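Amidohydrolase (PDB 4F0L) probably acts as a metal-dependent deaminase of the amidohydrolase family, using a barrel-shaped domain that here holds an iron(III) ion. Local coordinates at residues Y95-M101 and G181-F185; E127-L131 and V213-S217; S171-G175 and D251-W255; F192-I196 and V229-L233; S363-F369 and D409-W415. All coordinates share one frame; numbering follows the deposited sequence.

Contact 1. Residues Y95-M101 and G181-F185; sequences YKFALTM and GQRRF
Arg184 reaches across to helix 88-100 and the residue after it, and its guanidinium grips two backbone carbonyls. Met101 O accepts from two nitrogens, NH1 of Arg184 at 2.9 Å and NH2 of Arg184 at 3.0 Å; it lies in the guanidinium plane, and NH2 approaches nearly along the C=O axis. NH1 of Arg184 also gives a hydrogen bond to Ala98 O (2.8 Å), which is tilted out of that plane. A bend at chi3 (71°) turns the long chain into this position, and NE is taken by His133 O. A long side chain with several donors suits a place where two backbone carbonyls, Ala98 O and Met101 O, can be reached from the loop. In the amidohydrolase barrel, helix 88-100 follows strand 56-66 and precedes strand 122-129 in the chain, while 181-185 belongs to the loop ahead of helix 189-203. Arg183 gives NH1 to Glu180 O and NE to Cys135 O, and one face of its guanidinium lies against Leu99, whose CD2 sits 3.8 Å from Arg183 CZ. The Tyr95 ring turns an edge to a carbonyl, CE1 being 3.3 Å from Gly181 O. Small Ala98 meets the edge of Phe185, CB to CZ 4.0 Å.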
# COMPACT_ATOMS: atom_id res chain seq x y z
N TYR B 95 16.41 -19.03 -2.21
CA TYR B 95 17.05 -20.32 -2.48
C TYR B 95 16.82 -21.37 -1.35
O TYR B 95 16.71 -22.54 -1.63
CB TYR B 95 18.54 -20.16 -2.84
CG TYR B 95 18.73 -19.73 -4.28
CD1 TYR B 95 18.67 -20.67 -5.31
CD2 TYR B 95 18.92 -18.38 -4.62
CE1 TYR B 95 18.81 -20.28 -6.63
CE2 TYR B 95 19.06 -17.99 -5.94
CZ TYR B 95 19.00 -18.93 -6.94
OH TYR B 95 19.13 -18.53 -8.26
N LYS B 96 16.69 -20.95 -0.08
CA LYS B 96 16.30 -21.89 0.97
C LYS B 96 14.96 -22.57 0.63
O LYS B 96 14.87 -23.80 0.68
CB LYS B 96 16.20 -21.23 2.33
CG LYS B 96 15.64 -22.15 3.41
CD LYS B 96 15.90 -21.63 4.82
CE LYS B 96 14.96 -22.28 5.83
NZ LYS B 96 15.39 -22.07 7.25
N PHE B 97 13.95 -21.78 0.25
CA PHE B 97 12.66 -22.33 -0.20
C PHE B 97 12.79 -23.13 -1.51
O PHE B 97 12.31 -24.25 -1.60
CB PHE B 97 11.58 -21.24 -0.37
CG PHE B 97 10.92 -20.84 0.91
CD1 PHE B 97 11.62 -20.10 1.86
CD2 PHE B 97 9.61 -21.23 1.19
CE1 PHE B 97 11.02 -19.74 3.06
CE2 PHE B 97 9.01 -20.87 2.38
CZ PHE B 97 9.71 -20.12 3.32
N ALA B 98 13.40 -22.51 -2.53
CA ALA B 98 13.48 -23.10 -3.87
C ALA B 98 14.18 -24.48 -3.83
O ALA B 98 13.74 -25.40 -4.49
CB ALA B 98 14.18 -22.15 -4.86
N LEU B 99 15.22 -24.62 -3.00
CA LEU B 99 16.04 -25.82 -3.03
C LEU B 99 15.50 -26.95 -2.15
O LEU B 99 15.96 -28.07 -2.31
CB LEU B 99 17.51 -25.52 -2.67
CG LEU B 99 18.28 -24.64 -3.68
CD1 LEU B 99 19.64 -24.25 -3.14
CD2 LEU B 99 18.42 -25.35 -5.03
N THR B 100 14.53 -26.68 -1.27
CA THR B 100 14.02 -27.72 -0.36
C THR B 100 12.54 -28.07 -0.55
O THR B 100 12.08 -29.09 -0.04
CB THR B 100 14.20 -27.33 1.12
OG1 THR B 100 13.55 -26.08 1.37
CG2 THR B 100 15.68 -27.25 1.47
N MET B 101 11.80 -27.25 -1.28
CA MET B 101 10.36 -27.48 -1.38
C MET B 101 10.04 -28.80 -2.11
O MET B 101 10.57 -29.07 -3.17
CB MET B 101 9.67 -26.31 -2.05
CG MET B 101 8.16 -26.30 -1.78
SD MET B 101 7.31 -24.81 -2.31
CE MET B 101 7.98 -23.72 -1.07
N GLY B 181 23.32 -23.88 -7.66
CA GLY B 181 22.13 -23.30 -7.01
C GLY B 181 20.89 -23.31 -7.89
O GLY B 181 19.76 -23.32 -7.39
N GLN B 182 21.10 -23.27 -9.21
CA GLN B 182 20.00 -23.27 -10.20
C GLN B 182 19.54 -24.64 -10.66
O GLN B 182 18.68 -24.75 -11.55
CB GLN B 182 20.40 -22.44 -11.41
CG GLN B 182 20.13 -20.99 -11.17
CD GLN B 182 21.36 -20.23 -10.79
OE1 GLN B 182 22.15 -19.85 -11.67
NE2 GLN B 182 21.55 -20.01 -9.47
N ARG B 183 20.10 -25.68 -10.06
CA ARG B 183 19.90 -27.04 -10.54
C ARG B 183 18.45 -27.51 -10.68
O ARG B 183 18.17 -28.35 -11.53
CB ARG B 183 20.63 -28.03 -9.63
CG ARG B 183 20.08 -28.10 -8.22
CD ARG B 183 20.96 -29.00 -7.37
NE ARG B 183 20.66 -28.95 -5.95
CZ ARG B 183 21.15 -28.06 -5.09
NH1 ARG B 183 21.98 -27.09 -5.48
NH2 ARG B 183 20.82 -28.16 -3.82
N ARG B 184 17.52 -27.01 -9.88
CA ARG B 184 16.12 -27.46 -10.03
C ARG B 184 15.38 -26.76 -11.17
O ARG B 184 14.23 -27.11 -11.45
CB ARG B 184 15.33 -27.26 -8.74
CG ARG B 184 16.00 -27.82 -7.50
CD ARG B 184 15.07 -27.76 -6.32
NE ARG B 184 13.96 -28.72 -6.41
CZ ARG B 184 12.97 -28.82 -5.52
NH1 ARG B 184 12.93 -28.03 -4.46
NH2 ARG B 184 12.04 -29.76 -5.65
N PHE B 185 16.01 -25.75 -11.78
CA PHE B 185 15.36 -24.88 -12.78
C PHE B 185 15.74 -25.27 -14.19
O PHE B 185 15.09 -24.85 -15.14
CB PHE B 185 15.77 -23.41 -12.61
CG PHE B 185 15.68 -22.88 -11.19
CD1 PHE B 185 14.80 -23.40 -10.27
CD2 PHE B 185 16.51 -21.82 -10.80
CE1 PHE B 185 14.73 -22.91 -8.99
CE2 PHE B 185 16.46 -21.32 -9.51
CZ PHE B 185 15.57 -21.87 -8.60

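Contact 2. Residues E127-L131 and V213-S217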
# COMPACT_ATOMS: atom_id res chain seq x y z
N GLU B 127 1.21 -18.34 -14.15
CA GLU B 127 2.22 -18.96 -13.31
C GLU B 127 3.51 -19.19 -14.10
O GLU B 127 3.59 -20.06 -14.95
CB GLU B 127 1.72 -20.28 -12.74
CG GLU B 127 2.67 -20.91 -11.72
CD GLU B 127 2.93 -20.05 -10.49
OE1 GLU B 127 2.01 -19.33 -10.02
OE2 GLU B 127 4.08 -20.10 -9.99
N PHE B 128 4.49 -18.37 -13.78
CA PHE B 128 5.77 -18.30 -14.46
C PHE B 128 6.62 -19.28 -13.66
O PHE B 128 7.25 -18.92 -12.64
CB PHE B 128 6.27 -16.85 -14.37
CG PHE B 128 7.48 -16.52 -15.20
CD1 PHE B 128 8.75 -16.83 -14.76
CD2 PHE B 128 7.36 -15.78 -16.35
CE1 PHE B 128 9.89 -16.46 -15.49
CE2 PHE B 128 8.47 -15.40 -17.08
CZ PHE B 128 9.74 -15.74 -16.65
N HIS B 129 6.62 -20.52 -14.13
CA HIS B 129 6.94 -21.67 -13.32
C HIS B 129 8.31 -22.24 -13.60
O HIS B 129 8.53 -22.85 -14.67
CB HIS B 129 5.90 -22.75 -13.61
CG HIS B 129 6.18 -24.04 -12.90
ND1 HIS B 129 6.26 -24.11 -11.57
CD2 HIS B 129 6.41 -25.33 -13.39
CE1 HIS B 129 6.51 -25.39 -11.21
NE2 HIS B 129 6.61 -26.13 -12.33
N TYR B 130 9.24 -22.05 -12.68
CA TYR B 130 10.60 -22.55 -12.91
C TYR B 130 11.12 -23.58 -11.91
O TYR B 130 12.26 -24.01 -12.01
CB TYR B 130 11.62 -21.40 -13.06
CG TYR B 130 11.76 -20.42 -11.94
CD1 TYR B 130 12.56 -20.69 -10.83
CD2 TYR B 130 11.18 -19.16 -12.02
CE1 TYR B 130 12.72 -19.76 -9.81
CE2 TYR B 130 11.36 -18.22 -11.01
CZ TYR B 130 12.12 -18.52 -9.92
OH TYR B 130 12.29 -17.58 -8.93
N LEU B 131 10.30 -23.97 -10.95
CA LEU B 131 10.71 -24.91 -9.94
C LEU B 131 10.33 -26.30 -10.45
O LEU B 131 9.22 -26.79 -10.18
CB LEU B 131 10.03 -24.57 -8.63
CG LEU B 131 10.37 -25.46 -7.45
CD1 LEU B 131 11.87 -25.54 -7.20
CD2 LEU B 131 9.59 -24.93 -6.23
N VAL B 213 4.96 -20.56 -22.94
CA VAL B 213 6.36 -20.79 -22.55
C VAL B 213 6.98 -19.52 -21.99
O VAL B 213 6.54 -18.41 -22.30
CB VAL B 213 7.22 -21.30 -23.73
CG1 VAL B 213 6.60 -22.57 -24.36
CG2 VAL B 213 7.40 -20.20 -24.75
N ALA B 214 7.97 -19.70 -21.11
CA ALA B 214 8.58 -18.59 -20.39
C ALA B 214 10.11 -18.75 -20.41
O ALA B 214 10.68 -19.25 -19.46
CB ALA B 214 8.07 -18.52 -18.95
N PRO B 215 10.76 -18.31 -21.50
CA PRO B 215 12.20 -18.13 -21.38
C PRO B 215 12.51 -17.22 -20.21
O PRO B 215 11.92 -16.13 -20.08
CB PRO B 215 12.60 -17.48 -22.71
CG PRO B 215 11.33 -17.02 -23.34
CD PRO B 215 10.25 -17.91 -22.82
N HIS B 216 13.38 -17.64 -19.31
CA HIS B 216 13.50 -16.91 -18.04
C HIS B 216 13.88 -15.46 -18.21
O HIS B 216 13.21 -14.56 -17.68
CB HIS B 216 14.51 -17.58 -17.13
CG HIS B 216 14.65 -16.90 -15.82
ND1 HIS B 216 15.60 -15.96 -15.58
CD2 HIS B 216 13.90 -17.01 -14.66
CE1 HIS B 216 15.46 -15.50 -14.31
NE2 HIS B 216 14.42 -16.14 -13.75
N SER B 217 14.94 -15.24 -18.95
CA SER B 217 15.53 -13.90 -19.14
C SER B 217 16.61 -14.03 -20.18
O SER B 217 17.00 -15.15 -20.55
CB SER B 217 16.17 -13.40 -17.85
OG SER B 217 17.28 -14.23 -17.54
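Phe128 and Ala214 meet where strands 122-129 and 210-215 of the (beta/alpha)8 barrel near their C-terminal ends, the end at which this fold carries its active site. Strand 160-167 runs between them, and its Val166 touches both side chains. The tight part is a CH-pi contact: Ala214 CB stands over one face of the Phe128 ring, toward its rim, 3.7 Å from CE2 of Phe128. The small methyl of alanine suits a place directly against a flat ring. With CG anti to N (chi1 -171°), Phe128 reaches toward 213-217, and its edge meets a carbonyl in the ring plane, CZ lying 3.8 Å from His216 O. The side chain of Phe128 is about 5 Å from the bound iron(III) ion. This ring also packs edge-to-face with the metal ligand His65, and Phe128 O bonds ND1 of another ligand, His67, which should limit the rotation of that imidazole.

Packing is looser beyond Phe128, where His216 is partly exposed. Its imidazole crosses Phe128 at about a right angle, and CD2 of His216 is 4.1 Å from CE1 of Phe128. Toward Tyr130 it presents an edge to the phenol face, a T-shaped pair with centroids 5.8 Å apart and planes at 85°. A polar aromatic suits this border, since it can pack by carbon and still bond through nitrogen: His216 ND1 lies 3.1 Å from Ser217 OG in a hydrogen bond, and the same hydroxyl is bonded to Ala220 N.

Contact 3. Residues S171-G175 and D251-W255; sequences SGFGG and DCIAW
Different first torsions bring Phe173 and Trp255 together: CG of Phe173 is anti to its carbonyl carbon (chi1 -75°), whereas CG of Trp255 is anti to its backbone N (chi1 169°). The rings meet at the surface of the amidohydrolase barrel, where the loop after strand 160-167 leans on helix 246-256, which follows strand 238-242. Their planes are near parallel, but they are slid so far apart that they hardly overlap. The touch is therefore made at the side, with Phe173 CD1 3.4 Å from Trp255 CE3, while Phe173 CB stands over the five-membered ring of Trp255.

Phe173 lies along one turn of the helix. Cys252 CA sits over one ring face, toward the rim, in a CH-pi contact, and Cys252 CB comes to 3.6 Å from Phe173 CZ. The sulfur of Cys252 approaches obliquely, 4.7 Å from the ring centroid of Phe173. Just before it in the helix, Asp251 gives its methylene to the ring, CB being 3.7 Å from CE2 of Phe173, and turns its carboxylate to a salt bridge between OD2 and Arg219. A broad aromatic suits this position because it can cover three helix residues at once, and a small cysteine lets it come close to the backbone. Gly174 then bends the loop with a positive phi (77°), a shape that comes readily to glycine, and places its N over the indole face, with CA of Gly174 3.6 Å from Trp255 NE1.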
# COMPACT_ATOMS: atom_id res chain seq x y z
N SER B 171 23.67 -19.07 -16.40
CA SER B 171 23.80 -18.14 -15.30
C SER B 171 24.29 -16.76 -15.75
O SER B 171 24.54 -15.92 -14.91
CB SER B 171 24.77 -18.71 -14.26
OG SER B 171 26.08 -18.77 -14.82
N GLY B 172 24.43 -16.52 -17.05
CA GLY B 172 24.89 -15.21 -17.51
C GLY B 172 24.89 -15.04 -19.02
O GLY B 172 24.87 -16.05 -19.73
N PHE B 173 24.98 -13.78 -19.50
CA PHE B 173 25.03 -13.47 -20.94
C PHE B 173 26.11 -14.31 -21.62
O PHE B 173 27.14 -14.62 -21.01
CB PHE B 173 25.27 -11.96 -21.22
CG PHE B 173 24.07 -11.10 -20.97
CD1 PHE B 173 23.01 -11.09 -21.87
CD2 PHE B 173 23.96 -10.38 -19.81
CE1 PHE B 173 21.88 -10.34 -21.62
CE2 PHE B 173 22.84 -9.62 -19.56
CZ PHE B 173 21.79 -9.60 -20.46
N GLY B 174 25.86 -14.68 -22.87
CA GLY B 174 26.82 -15.47 -23.64
C GLY B 174 26.85 -16.95 -23.28
O GLY B 174 27.81 -17.64 -23.61
N GLY B 175 25.82 -17.45 -22.63
CA GLY B 175 25.72 -18.89 -22.40
C GLY B 175 26.61 -19.43 -21.30
O GLY B 175 26.99 -20.60 -21.36
N ASP B 251 25.10 -5.04 -18.26
CA ASP B 251 25.69 -6.30 -18.71
C ASP B 251 25.26 -6.61 -20.14
O ASP B 251 26.08 -7.12 -20.92
CB ASP B 251 25.30 -7.46 -17.78
CG ASP B 251 25.93 -7.35 -16.40
OD1 ASP B 251 26.91 -6.59 -16.25
OD2 ASP B 251 25.44 -7.99 -15.46
N CYS B 252 24.00 -6.32 -20.48
CA CYS B 252 23.49 -6.61 -21.82
C CYS B 252 24.23 -5.75 -22.83
O CYS B 252 24.66 -6.26 -23.88
CB CYS B 252 21.99 -6.37 -21.96
SG CYS B 252 21.38 -6.97 -23.55
N ILE B 253 24.42 -4.47 -22.49
CA ILE B 253 25.20 -3.57 -23.34
C ILE B 253 26.62 -4.09 -23.52
O ILE B 253 27.13 -4.12 -24.65
CB ILE B 253 25.24 -2.14 -22.77
CG1 ILE B 253 23.87 -1.46 -22.97
CG2 ILE B 253 26.35 -1.32 -23.43
CD1 ILE B 253 23.70 -0.17 -22.19
N ALA B 254 27.26 -4.52 -22.43
CA ALA B 254 28.64 -5.01 -22.54
C ALA B 254 28.72 -6.24 -23.47
O ALA B 254 29.67 -6.40 -24.22
CB ALA B 254 29.22 -5.33 -21.17
N TRP B 255 27.70 -7.09 -23.43
CA TRP B 255 27.67 -8.33 -24.22
C TRP B 255 27.34 -8.12 -25.67
O TRP B 255 27.94 -8.76 -26.54
CB TRP B 255 26.67 -9.32 -23.61
CG TRP B 255 26.38 -10.51 -24.48
CD1 TRP B 255 27.26 -11.50 -24.88
CD2 TRP B 255 25.09 -10.88 -25.06
NE1 TRP B 255 26.62 -12.44 -25.65
CE2 TRP B 255 25.31 -12.13 -25.80
CE3 TRP B 255 23.82 -10.32 -25.04
CZ2 TRP B 255 24.29 -12.77 -26.51
CZ3 TRP B 255 22.80 -10.98 -25.75
CH2 TRP B 255 23.02 -12.17 -26.46

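Contact 4. Residues F192-I196 and V229-L233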
# COMPACT_ATOMS: atom_id res chain seq x y z
N PHE B 192 12.99 -29.70 -22.13
CA PHE B 192 11.95 -28.70 -22.00
C PHE B 192 10.71 -29.03 -22.86
O PHE B 192 9.59 -28.90 -22.36
CB PHE B 192 12.46 -27.28 -22.33
CG PHE B 192 11.44 -26.21 -22.11
CD1 PHE B 192 11.15 -25.75 -20.82
CD2 PHE B 192 10.74 -25.66 -23.17
CE1 PHE B 192 10.19 -24.77 -20.61
CE2 PHE B 192 9.77 -24.67 -22.95
CZ PHE B 192 9.49 -24.24 -21.67
N ALA B 193 10.91 -29.41 -24.13
CA ALA B 193 9.77 -29.81 -24.99
C ALA B 193 9.00 -30.98 -24.35
O ALA B 193 7.77 -30.99 -24.31
CB ALA B 193 10.21 -30.18 -26.42
N ARG B 194 9.71 -31.96 -23.83
CA ARG B 194 9.06 -33.08 -23.16
C ARG B 194 8.28 -32.62 -21.91
O ARG B 194 7.21 -33.11 -21.63
CB ARG B 194 10.09 -34.15 -22.81
CG ARG B 194 10.54 -35.01 -24.00
CD ARG B 194 11.29 -36.27 -23.56
NE ARG B 194 12.63 -35.93 -23.10
CZ ARG B 194 13.10 -36.09 -21.85
NH1 ARG B 194 14.35 -35.71 -21.59
NH2 ARG B 194 12.35 -36.61 -20.86
N LEU B 195 8.79 -31.63 -21.19
CA LEU B 195 8.08 -31.10 -20.02
C LEU B 195 6.80 -30.39 -20.46
O LEU B 195 5.73 -30.61 -19.87
CB LEU B 195 8.99 -30.14 -19.26
CG LEU B 195 8.36 -29.38 -18.09
CD1 LEU B 195 8.13 -30.32 -16.94
CD2 LEU B 195 9.28 -28.25 -17.69
N ILE B 196 6.90 -29.57 -21.50
CA ILE B 196 5.74 -28.92 -22.08
C ILE B 196 4.67 -29.95 -22.51
O ILE B 196 3.49 -29.76 -22.25
CB ILE B 196 6.13 -28.02 -23.28
CG1 ILE B 196 6.82 -26.73 -22.79
CG2 ILE B 196 4.93 -27.69 -24.14
CD1 ILE B 196 5.95 -25.82 -21.92
N VAL B 229 12.57 -22.47 -28.08
CA VAL B 229 11.52 -22.45 -27.06
C VAL B 229 10.30 -21.70 -27.54
O VAL B 229 9.17 -22.17 -27.36
CB VAL B 229 12.06 -21.87 -25.73
CG1 VAL B 229 10.95 -21.63 -24.74
CG2 VAL B 229 13.11 -22.82 -25.16
N THR B 230 10.51 -20.59 -28.23
CA THR B 230 9.40 -19.73 -28.65
C THR B 230 8.73 -20.21 -29.97
O THR B 230 7.78 -19.60 -30.45
CB THR B 230 9.86 -18.26 -28.72
OG1 THR B 230 10.94 -18.12 -29.63
CG2 THR B 230 10.36 -17.79 -27.37
N GLN B 231 9.22 -21.32 -30.51
CA GLN B 231 8.62 -21.96 -31.68
C GLN B 231 7.81 -23.19 -31.28
O GLN B 231 7.08 -23.73 -32.11
CB GLN B 231 9.72 -22.32 -32.72
N LEU B 232 7.89 -23.62 -30.02
CA LEU B 232 7.19 -24.85 -29.61
C LEU B 232 5.69 -24.77 -29.75
O LEU B 232 5.05 -25.72 -30.19
CB LEU B 232 7.50 -25.23 -28.16
CG LEU B 232 8.84 -25.87 -27.86
CD1 LEU B 232 8.90 -26.12 -26.36
CD2 LEU B 232 9.10 -27.16 -28.68
N LEU B 233 5.12 -23.64 -29.33
CA LEU B 233 3.69 -23.42 -29.31
C LEU B 233 3.48 -22.02 -29.89
O LEU B 233 3.28 -21.05 -29.14
CB LEU B 233 3.15 -23.53 -27.87
CG LEU B 233 3.25 -24.91 -27.20
CD1 LEU B 233 3.04 -24.84 -25.68
CD2 LEU B 233 2.33 -25.96 -27.87
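Leu232 sends its two methyls to different residues of helix 189-203. CD1 of Leu232 lies at the edge of the Phe192 ring, 3.7 Å from CD2 of Phe192, and also approaches CG1 of Ile196. The other branch, CD2, reaches Ala193 CB at 3.9 Å, where a short side chain lets the leucine settle near the helix backbone. Phe192 also uses the adjoining ring carbon, CE2 being 3.7 Å from Val229 CG1. Its CG is anti to N (chi1 -176°), which carries the ring out toward the turn. One helical turn on, Ile196 CG2 meets Leu233 CD1 at 3.8 Å as the two side chains run alongside one another, pointing opposite ways. Branched aliphatic groups suit such a seam because they interlock without polar partners.

Behind this shell, a type I beta turn from Val229 to Leu232, with Leu232 N bonded to Val229 O (3.3 Å), sets the spacing of the two residues that touch Phe192. Thr230 OG1 ties the turn back to Leu226 O, and Arg273 NH2 bonds the carbonyls of both Thr230 and Leu233. In the barrel this joins helix 189-203 to the end of helix 223-229: Phe192 and Ile196 pack on Pro165 of strand 160-167 and on Val213 and Leu211, respectively, of strand 210-215, while Val229 packs on Val213 and Phe167.

Contact 5. Residues S363-F369 and D409-W415; sequences STGRALF and DVVLDGW
Ser363 is the N-cap of helix 364-379, and its hydroxyl serves both sides of the contact: OG accepts from Arg366 N and donates to Asp413 OD2 at 2.8 Å. Helix 408-417, which in the chain lies between strands 395-399 and 422-428, crosses this helix start at 85°, joining two late helices of the amidohydrolase fold. A water links Ser363 N to Asp409 OD2. Thr364 bonds Asn355 through OG1 and lies beside the second subunit. At Gly365 the absence of a side chain lets Asp413 approach the backbone, and Gly365 N donates to Asp413 OD1 at 2.8 Å. An acid suits this place, since the helix N-terminus and its amides would be expected to stabilise negative charge. Arg366, bent at chi2 (65°), forms a salt bridge through NH1 to the syn lone pair of Asp409 OD1 (3.0 Å), while NE pairs with Asp370. Asp409 OD1 also takes Trp25 NE1, and OD2 meets Arg79 of the second subunit. Leu412 packs against the helix backbone, its CD1 3.6 Å from Arg366 CA. Finally Phe369 comes obliquely onto Trp415, its CE1 reaching the indole edge 3.6 Å from CZ3 of Trp415.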
# COMPACT_ATOMS: atom_id res chain seq x y z
N SER B 363 -10.82 9.42 -14.44
CA SER B 363 -10.41 8.85 -13.19
C SER B 363 -9.12 8.06 -13.37
O SER B 363 -9.00 7.27 -14.31
CB SER B 363 -11.54 7.94 -12.66
OG SER B 363 -11.08 6.95 -11.74
N THR B 364 -8.19 8.21 -12.44
CA THR B 364 -6.95 7.43 -12.47
C THR B 364 -7.26 5.96 -12.16
O THR B 364 -6.74 5.05 -12.81
CB THR B 364 -5.91 8.00 -11.45
OG1 THR B 364 -5.62 9.34 -11.80
CG2 THR B 364 -4.62 7.22 -11.49
N GLY B 365 -8.15 5.71 -11.21
CA GLY B 365 -8.50 4.32 -10.86
C GLY B 365 -9.19 3.61 -12.01
O GLY B 365 -8.89 2.44 -12.31
N ARG B 366 -10.07 4.33 -12.70
CA ARG B 366 -10.73 3.81 -13.90
C ARG B 366 -9.74 3.41 -15.00
O ARG B 366 -9.78 2.28 -15.51
CB ARG B 366 -11.74 4.84 -14.43
CG ARG B 366 -12.36 4.55 -15.79
CD ARG B 366 -13.25 3.32 -15.83
NE ARG B 366 -13.80 3.15 -17.19
CZ ARG B 366 -14.80 3.88 -17.68
NH1 ARG B 366 -15.36 4.83 -16.94
NH2 ARG B 366 -15.24 3.69 -18.93
N ALA B 367 -8.84 4.31 -15.35
CA ALA B 367 -7.86 4.05 -16.40
C ALA B 367 -6.98 2.86 -16.05
O ALA B 367 -6.72 2.00 -16.88
CB ALA B 367 -7.00 5.29 -16.66
N LEU B 368 -6.53 2.80 -14.80
CA LEU B 368 -5.63 1.74 -14.40
C LEU B 368 -6.35 0.40 -14.36
O LEU B 368 -5.80 -0.61 -14.81
CB LEU B 368 -5.03 2.06 -13.04
CG LEU B 368 -3.93 3.12 -13.12
CD1 LEU B 368 -3.38 3.32 -11.73
CD2 LEU B 368 -2.81 2.75 -14.11
N PHE B 369 -7.56 0.40 -13.83
CA PHE B 369 -8.31 -0.83 -13.71
C PHE B 369 -8.67 -1.36 -15.09
O PHE B 369 -8.42 -2.53 -15.35
CB PHE B 369 -9.58 -0.66 -12.90
CG PHE B 369 -10.32 -1.95 -12.71
CD1 PHE B 369 -9.94 -2.84 -11.73
CD2 PHE B 369 -11.35 -2.31 -13.58
CE1 PHE B 369 -10.61 -4.05 -11.56
CE2 PHE B 369 -12.00 -3.52 -13.43
CZ PHE B 369 -11.64 -4.39 -12.41
N ASP B 409 -16.97 5.42 -11.46
CA ASP B 409 -15.53 5.70 -11.30
C ASP B 409 -15.14 6.03 -9.84
O ASP B 409 -14.07 5.64 -9.36
CB ASP B 409 -15.13 6.86 -12.21
CG ASP B 409 -15.02 6.47 -13.68
OD1 ASP B 409 -15.16 5.28 -14.03
OD2 ASP B 409 -14.80 7.40 -14.50
N VAL B 410 -16.02 6.72 -9.13
CA VAL B 410 -15.82 7.07 -7.75
C VAL B 410 -15.66 5.81 -6.91
O VAL B 410 -14.84 5.76 -5.98
CB VAL B 410 -16.98 7.97 -7.23
CG1 VAL B 410 -16.91 8.17 -5.72
CG2 VAL B 410 -16.97 9.30 -7.97
N VAL B 411 -16.39 4.75 -7.28
CA VAL B 411 -16.23 3.47 -6.58
C VAL B 411 -14.79 2.93 -6.76
O VAL B 411 -14.17 2.45 -5.78
CB VAL B 411 -17.24 2.40 -7.02
CG1 VAL B 411 -16.85 1.05 -6.40
CG2 VAL B 411 -18.67 2.80 -6.66
N LEU B 412 -14.27 2.99 -7.99
CA LEU B 412 -12.93 2.47 -8.28
C LEU B 412 -11.88 3.28 -7.51
O LEU B 412 -10.93 2.70 -6.95
CB LEU B 412 -12.61 2.50 -9.77
CG LEU B 412 -13.43 1.56 -10.64
CD1 LEU B 412 -13.13 1.76 -12.14
CD2 LEU B 412 -13.24 0.10 -10.21
N ASP B 413 -12.02 4.60 -7.51
CA ASP B 413 -11.05 5.45 -6.83
C ASP B 413 -11.09 5.22 -5.31
O ASP B 413 -10.05 5.22 -4.65
CB ASP B 413 -11.25 6.91 -7.21
CG ASP B 413 -10.84 7.19 -8.65
OD1 ASP B 413 -9.96 6.50 -9.17
OD2 ASP B 413 -11.38 8.11 -9.26
N GLY B 414 -12.26 4.91 -4.78
CA GLY B 414 -12.41 4.66 -3.34
C GLY B 414 -11.78 3.36 -2.96
O GLY B 414 -11.08 3.22 -1.95
N TRP B 415 -11.96 2.39 -3.83
CA TRP B 415 -11.38 1.08 -3.67
C TRP B 415 -9.90 1.14 -3.73
O TRP B 415 -9.22 0.60 -2.86
CB TRP B 415 -11.88 0.20 -4.81
CG TRP B 415 -11.40 -1.22 -4.81
CD1 TRP B 415 -10.98 -2.00 -3.72
CD2 TRP B 415 -11.34 -2.11 -5.95
NE1 TRP B 415 -10.65 -3.25 -4.12
CE2 TRP B 415 -10.87 -3.39 -5.45
CE3 TRP B 415 -11.60 -1.97 -7.31
CZ2 TRP B 415 -10.68 -4.48 -6.29
CZ3 TRP B 415 -11.40 -3.07 -8.15
CH2 TRP B 415 -10.96 -4.29 -7.65
O HOH W 1 -12.77 8.27 -16.04

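Overall arrangement
From the N terminus, 95-101 opens contact 1, and 127-131 opens contact 2 before contact 1 closes at 181-185. Segment 171-175 also starts contact 3 inside that loop, so contacts 1, 2 and 3 cross one another. Contact 4 opens at 192-196 after contact 1 has closed; it crosses contact 2, which closes at 213-217, and lies nested within contact 3, closed at 251-255. Contacts 1 to 4 tie a helix to a loop, two strands, a loop to a helix, and a helix to a turn, respectively; contact 2 touches both contact 1 and contact 4. Contact 5, in series after all of them, joins two later helices about 40 Å, centre to centre, from contacts 1 and 4.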